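PDB 2PP0: L-talarate/galactarate dehydratase, which catalyses the magnesium-dependent dehydration of L-talarate and galactarate to 5-keto-4-deoxy-D-glucarate, and also epimerises L-talarate to galactarate. Local coordinates for residues G148-L151 and A152-L155; L172-L176 and D177-K181. All coordinates share one frame; numbering follows the deposited sequence.

Contact 1 of 2, residues G148-L151 and A152-L155; sequences GLPL and AKLL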
loop_
_atom_site.group_PDB
_atom_site.type_symbol
_atom_site.label_atom_id
_atom_site.label_comp_id
_atom_site.label_asym_id
_atom_site.label_seq_id
_atom_site.Cartn_x
_atom_site.Cartn_y
_atom_site.Cartn_z
ATOM N N GLY B 148 7.924 15.731 6.304
ATOM C CA GLY B 148 7.498 16.680 7.316
ATOM C C GLY B 148 6.093 16.355 7.788
ATOM O O GLY B 148 5.268 17.247 7.974
ATOM N N LEU B 149 5.821 15.069 8.000
ATOM C CA LEU B 149 4.493 14.637 8.424
ATOM C C LEU B 149 4.509 13.542 9.467
ATOM O O LEU B 149 5.467 12.782 9.566
ATOM C CB LEU B 149 3.719 14.050 7.242
ATOM C CG LEU B 149 3.473 14.798 5.943
ATOM C CD1 LEU B 149 3.003 13.806 4.877
ATOM C CD2 LEU B 149 2.445 15.882 6.185
ATOM N N PRO B 150 3.446 13.468 10.277
ATOM C CA PRO B 150 3.370 12.412 11.284
ATOM C C PRO B 150 3.228 11.174 10.379
ATOM O O PRO B 150 2.756 11.295 9.249
ATOM C CB PRO B 150 2.072 12.732 12.016
ATOM C CG PRO B 150 2.013 14.235 11.938
ATOM C CD PRO B 150 2.426 14.506 10.515
ATOM N N LEU B 151 3.621 9.997 10.846
ATOM C CA LEU B 151 3.526 8.807 9.999
ATOM C C LEU B 151 2.129 8.562 9.436
ATOM O O LEU B 151 1.977 8.226 8.261
ATOM C CB LEU B 151 3.987 7.564 10.773
ATOM C CG LEU B 151 3.799 6.233 10.034
ATOM C CD1 LEU B 151 4.614 6.218 8.758
ATOM C CD2 LEU B 151 4.246 5.088 10.946
ATOM N N ALA B 152 1.112 8.715 10.276
ATOM C CA ALA B 152 -0.268 8.497 9.859
ATOM C C ALA B 152 -0.631 9.330 8.628
ATOM O O ALA B 152 -1.395 8.886 7.771
ATOM C CB ALA B 152 -1.215 8.826 11.014
ATOM N N LYS B 153 -0.075 10.534 8.542
ATOM C CA LYS B 153 -0.350 11.426 7.420
ATOM C C LYS B 153 0.406 11.002 6.175
ATOM O O LYS B 153 -0.094 11.154 5.063
ATOM C CB LYS B 153 -0.004 12.868 7.801
ATOM C CG LYS B 153 -0.958 13.427 8.845
ATOM C CD LYS B 153 -2.370 13.545 8.279
ATOM C CE LYS B 153 -3.339 14.065 9.324
ATOM N NZ LYS B 153 -4.684 14.330 8.734
ATOM N N LEU B 154 1.612 10.471 6.355
ATOM C CA LEU B 154 2.388 9.984 5.214
ATOM C C LEU B 154 1.606 8.817 4.595
ATOM O O LEU B 154 1.504 8.689 3.367
ATOM C CB LEU B 154 3.758 9.472 5.670
ATOM C CG LEU B 154 4.549 8.726 4.590
ATOM C CD1 LEU B 154 5.068 9.720 3.584
ATOM C CD2 LEU B 154 5.707 7.951 5.209
ATOM N N LEU B 155 1.067 7.963 5.464
ATOM C CA LEU B 155 0.284 6.802 5.039
ATOM C C LEU B 155 -1.073 7.247 4.513
ATOM O O LEU B 155 -1.639 6.627 3.603
ATOM C CB LEU B 155 0.050 5.863 6.222
ATOM C CG LEU B 155 1.266 5.221 6.883
ATOM C CD1 LEU B 155 0.810 4.440 8.101
ATOM C CD2 LEU B 155 1.974 4.321 5.888
#
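Pro150 O takes Leu154 N at 3.2 Å, in the carbonyl plane with an N-H...O angle of 153°, and also a weak bond from Lys153 N, while Leu155 N reaches Leu151 O at 3.0 Å in a straighter bond of 164°; this is the first turn of helix 151-155. Pro150 is its N-cap residue. Its ring has no polar group with which to cap the turn, but Ala152 N is bonded to His336 ND1 of helix 331-339. Two residues before Pro150, Gly148, with positive phi, closes helix 127-146 in a Schellman motif. Leu149 and Leu154 hold the positions of a hydrophobic staple, a loose one with Leu149 CD1 4.5 Å from Leu154 CB, though 3.9 Å from Leu154 CA. Pro150 CD lies 3.9 Å from Lys153 CG, the ring and the start of the lysine chain pointing alike. Leu151 has CG anti to its backbone N (chi1 174°), which carries CD1 along the helix to 4.0 Å from Leu155 CG and 4.1 Å from Leu154 CD2. Leu154 and Leu155 also pack on Trp140 of helix 127-146. The ammonium group of Lys153 extends off the turn and forms salt bridges with Asp104 and Asp107 of the second subunit. Lys143 of that subunit donates to the carbonyls of Lys153 and Leu154, and the two Leu154 side chains meet across the interface. Apolar and polar contacts thus work both within the chain, where Leu149 and Leu151 make backbone bonds with Gly375, and across the dimer, where the two aspartates would be expected to favour a protonated Lys153.

Contact 2 of 2, residues L172-L176 and D177-K181; sequences LHTPL and DQVLK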
loop_
_atom_site.group_PDB
_atom_site.type_symbol
_atom_site.label_atom_id
_atom_site.label_comp_id
_atom_site.label_asym_id
_atom_site.label_seq_id
_atom_site.Cartn_x
_atom_site.Cartn_y
_atom_site.Cartn_z
ATOM N N LEU B 172 -4.794 -11.098 35.227
ATOM C CA LEU B 172 -5.176 -12.142 36.185
ATOM C C LEU B 172 -4.446 -12.229 37.528
ATOM O O LEU B 172 -4.877 -12.963 38.418
ATOM C CB LEU B 172 -5.123 -13.512 35.496
ATOM C CG LEU B 172 -6.320 -13.829 34.595
ATOM C CD1 LEU B 172 -6.020 -15.051 33.745
ATOM C CD2 LEU B 172 -7.565 -14.048 35.455
ATOM N N HIS B 173 -3.347 -11.503 37.684
ATOM C CA HIS B 173 -2.619 -11.526 38.950
ATOM C C HIS B 173 -3.164 -10.410 39.840
ATOM O O HIS B 173 -2.743 -10.242 40.986
ATOM C CB HIS B 173 -1.127 -11.307 38.698
ATOM C CG HIS B 173 -0.816 -10.003 38.030
ATOM N ND1 HIS B 173 -0.794 -8.804 38.710
ATOM C CD2 HIS B 173 -0.553 -9.708 36.735
ATOM C CE1 HIS B 173 -0.531 -7.825 37.862
ATOM N NE2 HIS B 173 -0.381 -8.346 36.657
ATOM N N THR B 174 -4.117 -9.657 39.299
ATOM C CA THR B 174 -4.730 -8.537 40.001
ATOM C C THR B 174 -6.053 -8.923 40.668
ATOM O O THR B 174 -6.994 -9.355 39.998
ATOM C CB THR B 174 -4.989 -7.368 39.016
ATOM O OG1 THR B 174 -3.760 -7.011 38.367
ATOM C CG2 THR B 174 -5.541 -6.154 39.748
ATOM N N PRO B 175 -6.142 -8.773 42.003
ATOM C CA PRO B 175 -7.379 -9.118 42.714
ATOM C C PRO B 175 -8.543 -8.297 42.165
ATOM O O PRO B 175 -8.341 -7.189 41.663
ATOM C CB PRO B 175 -7.056 -8.764 44.164
ATOM C CG PRO B 175 -5.568 -8.969 44.240
ATOM C CD PRO B 175 -5.096 -8.344 42.947
ATOM N N LEU B 176 -9.755 -8.833 42.274
ATOM C CA LEU B 176 -10.940 -8.154 41.763
ATOM C C LEU B 176 -11.111 -6.700 42.209
ATOM O O LEU B 176 -11.373 -5.824 41.382
ATOM C CB LEU B 176 -12.196 -8.948 42.125
ATOM C CG LEU B 176 -13.528 -8.350 41.657
ATOM C CD1 LEU B 176 -13.472 -8.074 40.162
ATOM C CD2 LEU B 176 -14.667 -9.312 41.979
ATOM N N ASP B 177 -10.968 -6.435 43.504
ATOM C CA ASP B 177 -11.134 -5.070 43.998
ATOM C C ASP B 177 -10.147 -4.094 43.365
ATOM O O ASP B 177 -10.474 -2.927 43.154
ATOM C CB ASP B 177 -11.003 -5.022 45.529
ATOM C CG ASP B 177 -9.603 -5.358 46.014
ATOM O OD1 ASP B 177 -9.314 -5.097 47.203
ATOM O OD2 ASP B 177 -8.794 -5.886 45.221
ATOM N N GLN B 178 -8.939 -4.566 43.062
ATOM C CA GLN B 178 -7.930 -3.712 42.446
ATOM C C GLN B 178 -8.252 -3.491 40.966
ATOM O O GLN B 178 -7.970 -2.424 40.413
ATOM C CB GLN B 178 -6.536 -4.331 42.593
ATOM C CG GLN B 178 -5.435 -3.523 41.913
ATOM C CD GLN B 178 -5.162 -2.190 42.597
ATOM O OE1 GLN B 178 -4.843 -1.199 41.938
ATOM N NE2 GLN B 178 -5.268 -2.166 43.923
ATOM N N VAL B 179 -8.832 -4.502 40.321
ATOM C CA VAL B 179 -9.205 -4.372 38.914
ATOM C C VAL B 179 -10.263 -3.278 38.822
ATOM O O VAL B 179 -10.257 -2.473 37.891
ATOM C CB VAL B 179 -9.807 -5.683 38.345
ATOM C CG1 VAL B 179 -10.424 -5.424 36.968
ATOM C CG2 VAL B 179 -8.728 -6.750 38.244
ATOM N N LEU B 180 -11.169 -3.258 39.800
ATOM C CA LEU B 180 -12.238 -2.269 39.843
ATOM C C LEU B 180 -11.694 -0.869 40.123
ATOM O O LEU B 180 -12.256 0.126 39.664
ATOM C CB LEU B 180 -13.270 -2.657 40.903
ATOM C CG LEU B 180 -14.011 -3.967 40.618
ATOM C CD1 LEU B 180 -14.931 -4.306 41.782
ATOM C CD2 LEU B 180 -14.807 -3.836 39.325
ATOM N N LYS B 181 -10.602 -0.792 40.880
ATOM C CA LYS B 181 -9.989 0.497 41.181
ATOM C C LYS B 181 -9.273 1.020 39.936
ATOM O O LYS B 181 -9.214 2.231 39.704
ATOM C CB LYS B 181 -8.983 0.373 42.330
ATOM C CG LYS B 181 -9.600 0.097 43.697
ATOM C CD LYS B 181 -8.529 0.063 44.779
ATOM C CE LYS B 181 -9.108 -0.354 46.124
ATOM N NZ LYS B 181 -8.059 -0.418 47.188
#
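The flat carboxylate of Asp177 meets the flank of the Pro175 ring through one oxygen, OD2, 3.5 Å from Pro175 CB; the touch is at a single atom, with no stacking on the proline. Asp177 CG sits between its backbone N and carbonyl carbon (chi1 67°), a torsion that folds the carboxylate back toward the start of helix 176-188. Thr174 applies its methyl instead: CG2 lies 3.4 Å from Gln178 CG and 3.6 Å from Val179 CG2, the latter pair occupying the positions of a hydrophobic staple around the N-cap residue, Pro175. The proline carbonyl accepts Val179 N at 3.0 Å (N-H...O 151°) and, weakly, Gln178 N. One residue on, Leu180 N bonds to Leu176 O at 3.0 Å, and Leu176 CD1 approaches Leu180 CG at 4.2 Å, the two side chains slanting across one another. Helix 203-217 covers one flank, with Leu176 on Arg208 and Ala212, Val179 on Arg209, and Arg209 bonded to Thr174 O. The turn opens helix 176-188, which joins strand 161-166 to strand 194-197, and the side chain of Val179 stands about 8 Å from that of Lys197, the catalytic proton acceptor on the latter strand.

Contact 1 closes before contact 2 opens, and strand 161-166 runs between them along the chain. Their centres are 39 Å apart on opposite sides of the chain's centre, with nearest atoms about 29 Å apart, so neither touches the other. Each begins a helix after a proline N-cap, but in different settings. Helix 151-155 follows helix 127-146, packs against helix 331-339 of the barrel and faces the second subunit. Helix 176-188 leads into strand 194-197 of the six-stranded parallel sheet. In this enolase-superfamily fold, contact 1 lies where helix 127-146, helix 331-339 and the second subunit meet, and contact 2 begins the helix that crosses from strand 161-166, probably the first of the barrel, to strand 194-197.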